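Local coordinates for protein ECL CdiI (Enterobacter cloacae subsp. cloacae, PDB 4NTQ) that binds the C-terminal ribosomal RNase toxin of CdiA as the immunity component of a contact-dependent growth inhibition system, at residues E9-S12 with L17-P20; A65-E70 with F76-V81; K88-N93 with E114-H119. All blocks are in the same frame, centred on the assembly; numbering follows the deposited sequence.

Contact 1 of 3, residues E9-S12 with L17-P20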
loop_
_atom_site.group_PDB
_atom_site.type_symbol
_atom_site.label_atom_id
_atom_site.label_comp_id
_atom_site.label_asym_id
_atom_site.label_seq_id
_atom_site.Cartn_x
_atom_site.Cartn_y
_atom_site.Cartn_z
ATOM N N GLU B 9 -9.942 10.902 -14.537
ATOM C CA GLU B 9 -10.261 9.685 -15.273
ATOM C C GLU B 9 -9.142 8.641 -15.212
ATOM O O GLU B 9 -7.977 8.986 -15.028
ATOM C CB GLU B 9 -10.606 10.018 -16.725
ATOM C CG GLU B 9 -9.583 10.861 -17.445
ATOM C CD GLU B 9 -10.156 11.448 -18.721
ATOM O OE1 GLU B 9 -11.355 11.186 -18.986
ATOM O OE2 GLU B 9 -9.422 12.161 -19.449
ATOM N N PRO B 10 -9.502 7.355 -15.346
ATOM C CA PRO B 10 -8.474 6.308 -15.324
ATOM C C PRO B 10 -7.481 6.507 -16.458
ATOM O O PRO B 10 -7.867 6.960 -17.535
ATOM C CB PRO B 10 -9.277 5.021 -15.534
ATOM C CG PRO B 10 -10.631 5.355 -14.988
ATOM C CD PRO B 10 -10.863 6.794 -15.355
ATOM N N VAL B 11 -6.210 6.214 -16.200
ATOM C CA VAL B 11 -5.180 6.381 -17.213
ATOM C C VAL B 11 -4.257 5.177 -17.215
ATOM O O VAL B 11 -4.189 4.432 -16.237
ATOM C CB VAL B 11 -4.352 7.640 -16.960
ATOM C CG1 VAL B 11 -5.180 8.898 -17.241
ATOM C CG2 VAL B 11 -3.826 7.626 -15.518
ATOM N N SER B 12 -3.556 4.988 -18.322
ATOM C CA SER B 12 -2.638 3.869 -18.468
ATOM C C SER B 12 -1.291 4.174 -17.823
ATOM O O SER B 12 -0.630 5.144 -18.199
ATOM C CB SER B 12 -2.430 3.569 -19.945
ATOM O OG SER B 12 -1.342 2.692 -20.121
ATOM N N LEU B 17 -4.340 -0.029 -16.731
ATOM C CA LEU B 17 -5.286 1.027 -16.364
ATOM C C LEU B 17 -5.379 1.200 -14.858
ATOM O O LEU B 17 -5.687 0.255 -14.126
ATOM C CB LEU B 17 -6.682 0.724 -16.909
ATOM C CG LEU B 17 -7.665 1.881 -17.113
ATOM C CD1 LEU B 17 -7.161 2.853 -18.199
ATOM C CD2 LEU B 17 -9.052 1.338 -17.480
ATOM N N VAL B 18 -5.121 2.409 -14.390
ATOM C CA VAL B 18 -5.193 2.668 -12.965
ATOM C C VAL B 18 -6.103 3.842 -12.699
ATOM O O VAL B 18 -6.409 4.635 -13.594
ATOM C CB VAL B 18 -3.811 2.939 -12.356
ATOM C CG1 VAL B 18 -2.824 1.820 -12.742
ATOM C CG2 VAL B 18 -3.298 4.298 -12.798
ATOM N N GLN B 19 -6.550 3.933 -11.460
ATOM C CA GLN B 19 -7.375 5.036 -11.015
ATOM C C GLN B 19 -6.513 5.927 -10.139
ATOM O O GLN B 19 -6.128 5.521 -9.023
ATOM C CB GLN B 19 -8.572 4.501 -10.215
ATOM C CG GLN B 19 -9.410 5.571 -9.563
ATOM C CD GLN B 19 -9.879 6.618 -10.555
ATOM O OE1 GLN B 19 -10.776 6.370 -11.359
ATOM N NE2 GLN B 19 -9.275 7.802 -10.498
ATOM N N PRO B 20 -6.182 7.134 -10.638
ATOM C CA PRO B 20 -5.430 8.062 -9.788
ATOM C C PRO B 20 -6.288 8.421 -8.598
ATOM O O PRO B 20 -7.471 8.663 -8.774
ATOM C CB PRO B 20 -5.196 9.290 -10.689
ATOM C CG PRO B 20 -5.339 8.784 -12.081
ATOM C CD PRO B 20 -6.398 7.678 -11.993
#
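V11 and V18 form the antiparallel hydrogen-bonded pair at the heart of this hairpin. V11 N donates to V18 O at 3.1 Å, within the plane of that carbonyl, and V18 N returns a straighter bond to V11 O at 2.9 Å (172°). S12 and L17 follow as a non-hydrogen-bonded pair, which sets the register toward the turn.

The side chain of L17 lies on the face it shares with S12. Its first torsion (chi1 -157°) places CG beside the carbonyl carbon, and CB leads to a branch that leans back over the partner segment. CG rests 3.9 Å from CB of P10. Of its two methyls, CD1 lies over the V11 peptide, 3.8 Å from V11 C, while CD2 reaches P10 CB at 4.2 Å. Across the sheet, on the face of V11 and V18, V11 CG2 meets P20 CG at 3.9 Å. The Q19 side chain passes obliquely by P10, its OE1 against P10 CG, and its NE2 donates to P20 O at 2.6 Å and also to G8 O, so two carbonyls hold its rotation.

In the fold, short strand 11-13 pairs with one end of strand 16-25. That strand pairs in addition with strand 28-35: L17 is backbone-bonded to L36, just past that strand, and Q19 to L34 within it. Strand 2-6 also joins strand 16-25, with P20 bonded to K7.

Contact 2 of 3, residues A65-E70 with F76-V81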
loop_
_atom_site.group_PDB
_atom_site.type_symbol
_atom_site.label_atom_id
_atom_site.label_comp_id
_atom_site.label_asym_id
_atom_site.label_seq_id
_atom_site.Cartn_x
_atom_site.Cartn_y
_atom_site.Cartn_z
ATOM N N ALA B 65 -6.936 -2.433 1.237
ATOM C CA ALA B 65 -6.105 -2.740 0.077
ATOM C C ALA B 65 -6.162 -1.610 -0.954
ATOM O O ALA B 65 -7.231 -1.075 -1.241
ATOM C CB ALA B 65 -6.543 -4.046 -0.566
ATOM N N VAL B 66 -5.011 -1.239 -1.501
ATOM C CA VAL B 66 -5.005 -0.245 -2.568
ATOM C C VAL B 66 -4.359 -0.812 -3.830
ATOM O O VAL B 66 -3.929 -0.079 -4.728
ATOM C CB VAL B 66 -4.364 1.059 -2.123
ATOM C CG1 VAL B 66 -5.201 1.668 -0.987
ATOM C CG2 VAL B 66 -2.938 0.816 -1.707
ATOM N N SER B 67 -4.296 -2.138 -3.878
ATOM C CA SER B 67 -4.040 -2.840 -5.118
ATOM C C SER B 67 -4.565 -4.251 -4.932
ATOM O O SER B 67 -4.563 -4.776 -3.820
ATOM C CB SER B 67 -2.543 -2.855 -5.465
ATOM O OG SER B 67 -1.828 -3.701 -4.580
HETATM N N MSE B 68 -5.008 -4.859 -6.026
HETATM C CA MSE B 68 -5.574 -6.183 -5.994
HETATM C C MSE B 68 -5.519 -6.765 -7.387
HETATM O O MSE B 68 -5.742 -6.065 -8.378
HETATM C CB MSE B 68 -7.022 -6.135 -5.515
HETATM C CG MSE B 68 -7.671 -7.506 -5.404
HETATM SE SE MSE B 68 -6.757 -8.611 -4.061
HETATM C CE MSE B 68 -6.534 -7.219 -2.685
ATOM N N TYR B 69 -5.203 -8.050 -7.457
ATOM C CA TYR B 69 -5.234 -8.767 -8.713
ATOM C C TYR B 69 -5.886 -10.085 -8.426
ATOM O O TYR B 69 -6.289 -10.334 -7.286
ATOM C CB TYR B 69 -3.821 -8.960 -9.242
ATOM C CG TYR B 69 -3.131 -7.653 -9.546
ATOM C CD1 TYR B 69 -2.356 -7.009 -8.583
ATOM C CD2 TYR B 69 -3.271 -7.046 -10.793
ATOM C CE1 TYR B 69 -1.727 -5.806 -8.863
ATOM C CE2 TYR B 69 -2.648 -5.848 -11.083
ATOM C CZ TYR B 69 -1.879 -5.232 -10.123
ATOM O OH TYR B 69 -1.263 -4.035 -10.416
ATOM N N GLU B 70 -6.022 -10.906 -9.464
ATOM C CA GLU B 70 -6.407 -12.296 -9.306
ATOM C C GLU B 70 -5.583 -12.859 -8.164
ATOM O O GLU B 70 -4.356 -12.870 -8.236
ATOM C CB GLU B 70 -6.103 -13.066 -10.587
ATOM C CG GLU B 70 -6.686 -14.469 -10.629
ATOM C CD GLU B 70 -8.170 -14.469 -10.946
ATOM O OE1 GLU B 70 -8.583 -13.691 -11.833
ATOM O OE2 GLU B 70 -8.921 -15.243 -10.311
ATOM N N PHE B 76 1.905 -9.836 -4.387
ATOM C CA PHE B 76 1.805 -8.927 -3.244
ATOM C C PHE B 76 0.785 -7.815 -3.498
ATOM O O PHE B 76 0.480 -7.501 -4.638
ATOM C CB PHE B 76 3.159 -8.289 -2.954
ATOM C CG PHE B 76 3.688 -7.443 -4.086
ATOM C CD1 PHE B 76 3.385 -6.091 -4.162
ATOM C CD2 PHE B 76 4.500 -7.993 -5.055
ATOM C CE1 PHE B 76 3.877 -5.312 -5.191
ATOM C CE2 PHE B 76 5.001 -7.226 -6.079
ATOM C CZ PHE B 76 4.685 -5.882 -6.152
ATOM N N ILE B 77 0.269 -7.221 -2.433
ATOM C CA ILE B 77 -0.633 -6.095 -2.568
ATOM C C ILE B 77 -0.236 -5.013 -1.581
ATOM O O ILE B 77 0.301 -5.310 -0.510
ATOM C CB ILE B 77 -2.091 -6.496 -2.289
ATOM C CG1 ILE B 77 -2.247 -6.946 -0.832
ATOM C CG2 ILE B 77 -2.547 -7.577 -3.267
ATOM C CD1 ILE B 77 -3.660 -7.304 -0.421
ATOM N N PHE B 78 -0.473 -3.758 -1.958
ATOM C CA PHE B 78 -0.250 -2.640 -1.051
ATOM C C PHE B 78 -1.492 -2.429 -0.222
ATOM O O PHE B 78 -2.612 -2.534 -0.728
ATOM C CB PHE B 78 0.100 -1.354 -1.804
ATOM C CG PHE B 78 1.430 -1.402 -2.490
ATOM C CD1 PHE B 78 2.580 -1.020 -1.823
ATOM C CD2 PHE B 78 1.531 -1.842 -3.796
ATOM C CE1 PHE B 78 3.803 -1.065 -2.451
ATOM C CE2 PHE B 78 2.756 -1.895 -4.428
ATOM C CZ PHE B 78 3.895 -1.507 -3.754
ATOM N N THR B 79 -1.295 -2.157 1.063
ATOM C CA THR B 79 -2.407 -1.877 1.947
ATOM C C THR B 79 -2.087 -0.698 2.833
ATOM O O THR B 79 -0.920 -0.372 3.065
ATOM C CB THR B 79 -2.685 -3.055 2.880
ATOM O OG1 THR B 79 -1.582 -3.198 3.780
ATOM C CG2 THR B 79 -2.886 -4.355 2.089
ATOM N N TRP B 80 -3.140 -0.054 3.322
ATOM C CA TRP B 80 -3.010 0.888 4.416
ATOM C C TRP B 80 -3.786 0.279 5.568
ATOM O O TRP B 80 -4.937 -0.130 5.395
ATOM C CB TRP B 80 -3.505 2.277 4.007
ATOM C CG TRP B 80 -2.527 2.907 3.013
ATOM C CD1 TRP B 80 -2.393 2.593 1.693
ATOM C CD2 TRP B 80 -1.511 3.887 3.295
ATOM N NE1 TRP B 80 -1.376 3.330 1.130
ATOM C CE2 TRP B 80 -0.824 4.135 2.088
ATOM C CE3 TRP B 80 -1.123 4.587 4.450
ATOM C CZ2 TRP B 80 0.226 5.049 1.997
ATOM C CZ3 TRP B 80 -0.085 5.496 4.359
ATOM C CH2 TRP B 80 0.585 5.714 3.142
ATOM N N VAL B 81 -3.129 0.183 6.723
ATOM C CA VAL B 81 -3.630 -0.585 7.850
ATOM C C VAL B 81 -3.958 0.313 9.029
ATOM O O VAL B 81 -3.112 1.095 9.472
ATOM C CB VAL B 81 -2.578 -1.618 8.288
ATOM C CG1 VAL B 81 -2.999 -2.295 9.571
ATOM C CG2 VAL B 81 -2.350 -2.638 7.178
HETATM O O HOH W 1 -0.053 -4.968 -5.767
#
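A65 faces T79 as an antiparallel non-hydrogen-bonded pair, their CA atoms 4.2 Å apart, and this is the only beta bridge between the two segments. The methyl of A65 lies on the same face as T79, whose OG1 bonds to N94 O in the next strand.

V66 still donates its backbone N to F78 O, at 2.8 Å and nearly straight (174°). Its CG2, held between the backbone N and carbonyl carbon, packs 3.7 Å from F78 CB; it also lies in the plane of the W80 ring and meets it at the edge, 3.9 Å from CD1.

At S67 a side chain takes over the pairing. The hydroxyl sits between its own N and carbonyl carbon (chi1 71°), which brings OG to accept from F78 N at 3.0 Å (162°). OG also bonds to a water at 2.5 Å, and that water donates to F76 O at 2.8 Å, so the serine oxygen ties F78 N directly and F76 O through water, one on each side of I77.

M68, a selenomethionine, bends at chi2 and chi3 to run alongside I77, with CE 3.7 Å from I77 CD1. The Y69 ring turns an edge to the same water, while its OH bonds to E16.

Here a strand margin frays: strand 61-65 is an edge strand of its antiparallel sheet within this chain, and the chain leaves it through one more backbone bond, V66 N to F78 O, and then the S67 hydroxyl in place of a backbone partner. In the complex, Y69, F76, F78 and W80 all pack on the CdiA chain, so the contact forms part of the toxin-binding surface.

Contact 3 of 3, residues K88-N93 with E114-H119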
loop_
_atom_site.group_PDB
_atom_site.type_symbol
_atom_site.label_atom_id
_atom_site.label_comp_id
_atom_site.label_asym_id
_atom_site.label_seq_id
_atom_site.Cartn_x
_atom_site.Cartn_y
_atom_site.Cartn_z
ATOM N N LYS B 88 -8.133 7.073 19.092
ATOM C CA LYS B 88 -7.018 7.349 18.202
ATOM C C LYS B 88 -6.827 6.174 17.264
ATOM O O LYS B 88 -7.011 5.029 17.657
ATOM C CB LYS B 88 -5.737 7.611 19.002
ATOM C CG LYS B 88 -4.550 8.037 18.137
ATOM C CD LYS B 88 -3.409 8.663 18.953
ATOM C CE LYS B 88 -3.801 10.021 19.522
ATOM N NZ LYS B 88 -2.641 10.708 20.155
ATOM N N VAL B 89 -6.475 6.463 16.015
ATOM C CA VAL B 89 -6.272 5.427 15.015
ATOM C C VAL B 89 -4.901 5.594 14.396
ATOM O O VAL B 89 -4.616 6.641 13.824
ATOM C CB VAL B 89 -7.314 5.504 13.886
ATOM C CG1 VAL B 89 -7.141 4.329 12.935
ATOM C CG2 VAL B 89 -8.730 5.511 14.460
ATOM N N TYR B 90 -4.048 4.576 14.531
ATOM C CA TYR B 90 -2.732 4.591 13.892
ATOM C C TYR B 90 -2.852 3.957 12.526
ATOM O O TYR B 90 -3.638 3.029 12.331
ATOM C CB TYR B 90 -1.667 3.871 14.737
ATOM C CG TYR B 90 -1.515 4.485 16.110
ATOM C CD1 TYR B 90 -0.725 5.619 16.308
ATOM C CD2 TYR B 90 -2.199 3.960 17.203
ATOM C CE1 TYR B 90 -0.616 6.206 17.572
ATOM C CE2 TYR B 90 -2.094 4.533 18.467
ATOM C CZ TYR B 90 -1.307 5.655 18.642
ATOM O OH TYR B 90 -1.213 6.216 19.890
ATOM N N VAL B 91 -2.081 4.482 11.580
ATOM C CA VAL B 91 -2.148 4.041 10.209
ATOM C C VAL B 91 -0.748 3.759 9.707
ATOM O O VAL B 91 0.169 4.584 9.850
ATOM C CB VAL B 91 -2.787 5.112 9.284
ATOM C CG1 VAL B 91 -3.047 4.523 7.899
ATOM C CG2 VAL B 91 -4.074 5.661 9.878
ATOM N N GLN B 92 -0.594 2.593 9.095
ATOM C CA GLN B 92 0.688 2.165 8.577
ATOM C C GLN B 92 0.460 1.748 7.143
ATOM O O GLN B 92 -0.683 1.552 6.726
ATOM C CB GLN B 92 1.242 1.003 9.405
ATOM C CG GLN B 92 1.651 1.432 10.794
ATOM C CD GLN B 92 2.346 0.341 11.591
ATOM O OE1 GLN B 92 2.773 -0.680 11.052
ATOM N NE2 GLN B 92 2.457 0.557 12.894
ATOM N N ASN B 93 1.546 1.616 6.390
ATOM C CA ASN B 93 1.466 1.316 4.975
ATOM C C ASN B 93 2.292 0.071 4.794
ATOM O O ASN B 93 3.518 0.110 4.904
ATOM C CB ASN B 93 2.032 2.506 4.172
ATOM C CG ASN B 93 2.126 2.238 2.666
ATOM O OD1 ASN B 93 3.044 2.739 2.003
ATOM N ND2 ASN B 93 1.174 1.462 2.117
ATOM N N GLU B 114 -1.031 -8.637 11.255
ATOM C CA GLU B 114 -0.858 -8.963 12.656
ATOM C C GLU B 114 -0.813 -7.703 13.494
ATOM O O GLU B 114 -0.924 -6.593 12.965
ATOM C CB GLU B 114 0.366 -9.841 12.880
ATOM C CG GLU B 114 1.684 -9.161 12.641
ATOM C CD GLU B 114 2.818 -10.156 12.644
ATOM O OE1 GLU B 114 2.535 -11.381 12.621
ATOM O OE2 GLU B 114 3.986 -9.716 12.672
ATOM N N SER B 115 -0.655 -7.880 14.801
ATOM C CA SER B 115 -0.814 -6.778 15.731
ATOM C C SER B 115 0.238 -5.723 15.460
ATOM O O SER B 115 1.189 -5.963 14.718
ATOM C CB SER B 115 -0.778 -7.269 17.183
ATOM O OG SER B 115 0.507 -7.112 17.747
ATOM N N ARG B 116 0.049 -4.557 16.059
ATOM C CA ARG B 116 0.807 -3.366 15.704
ATOM C C ARG B 116 2.200 -3.352 16.304
ATOM O O ARG B 116 2.369 -3.667 17.475
ATOM C CB ARG B 116 0.050 -2.123 16.184
ATOM C CG ARG B 116 0.848 -0.827 16.145
ATOM C CD ARG B 116 -0.059 0.350 16.519
ATOM N NE ARG B 116 0.677 1.606 16.643
ATOM C CZ ARG B 116 0.908 2.229 17.794
ATOM N NH1 ARG B 116 0.460 1.718 18.937
ATOM N NH2 ARG B 116 1.596 3.363 17.800
ATOM N N THR B 117 3.186 -2.958 15.500
ATOM C CA THR B 117 4.519 -2.640 16.000
ATOM C C THR B 117 4.993 -1.264 15.527
ATOM O O THR B 117 4.558 -0.748 14.484
ATOM C CB THR B 117 5.572 -3.685 15.568
ATOM O OG1 THR B 117 5.732 -3.652 14.140
ATOM C CG2 THR B 117 5.166 -5.092 16.028
ATOM N N THR B 118 5.905 -0.682 16.292
ATOM C CA THR B 118 6.460 0.619 15.951
ATOM C C THR B 118 7.913 0.598 15.433
ATOM O O THR B 118 8.359 1.564 14.816
ATOM C CB THR B 118 6.347 1.579 17.137
ATOM O OG1 THR B 118 7.031 1.016 18.261
ATOM C CG2 THR B 118 4.877 1.807 17.482
ATOM N N HIS B 119 8.646 -0.482 15.686
ATOM C CA HIS B 119 10.010 -0.635 15.165
ATOM C C HIS B 119 10.218 -2.103 14.806
ATOM O O HIS B 119 9.640 -2.970 15.450
ATOM C CB HIS B 119 11.068 -0.189 16.196
ATOM C CG HIS B 119 10.777 1.135 16.840
ATOM N ND1 HIS B 119 9.973 1.262 17.955
ATOM C CD2 HIS B 119 11.181 2.390 16.525
ATOM C CE1 HIS B 119 9.894 2.538 18.299
ATOM N NE2 HIS B 119 10.620 3.242 17.449
HETATM O O HOH W 2 3.228 -2.815 12.558
#
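R116 and Y90 form a cation-pi stack, which, with the Q92 amide, joins strand 88-97 of the antiparallel sheet that also holds strands 61-65, 76-85 and 129-132 to the long loop before strand 129-132. The guanidinium lies flat on one face of the tyrosine ring, with planes only 8° apart and CZ 3.7 Å from the ring centroid. NH2 sits over the middle of the ring, and K88 CG approaches the opposite face near the rim.

Conformation explains the reach: Y90 CG stands anti to its carbonyl carbon, beside the backbone N, presenting one ring face to R116. R116 keeps CG anti to its backbone N (chi1 168°) and stays extended to NE, carrying the charge across the gap between the backbones. E128 forms a salt bridge to NE, and E85 one to NH1; with the ring they fix the group's plane and would probably stabilise its charge.

Q92 also runs out extended beyond CG, its amide plane turned 60° from the guanidinium. NE2 donates to T117 O at 2.9 Å and also to E128. T117 OG1 bonds to K221 of the CdiA chain, which places this corner at the toxin interface. The other end of the Q92 amide is held by a water that donates to OE1 at 2.7 Å and accepts from T117 N at 2.9 Å.

In the fold
Contacts 2 and 3 belong to one sheet, where strands 76-85 and 88-97 are neighbours. Their centres lie about 17 Å apart, yet they meet directly: V81 N probably bonds to Q92 O at 2.8 Å, and T79 O probably accepts from N93 ND2 at 2.9 Å. Both border the bound CdiA chain, whose R222 packs on W80 of contact 2 and bonds to N93 of contact 3. Contact 1 lies in the other sheet; its centre is about 16 Å from that of contact 2 and about 29 Å from that of contact 3, which is on the opposite side of the chain's centre. Neither of its segments touches the toxin. The three follow in series along the chain.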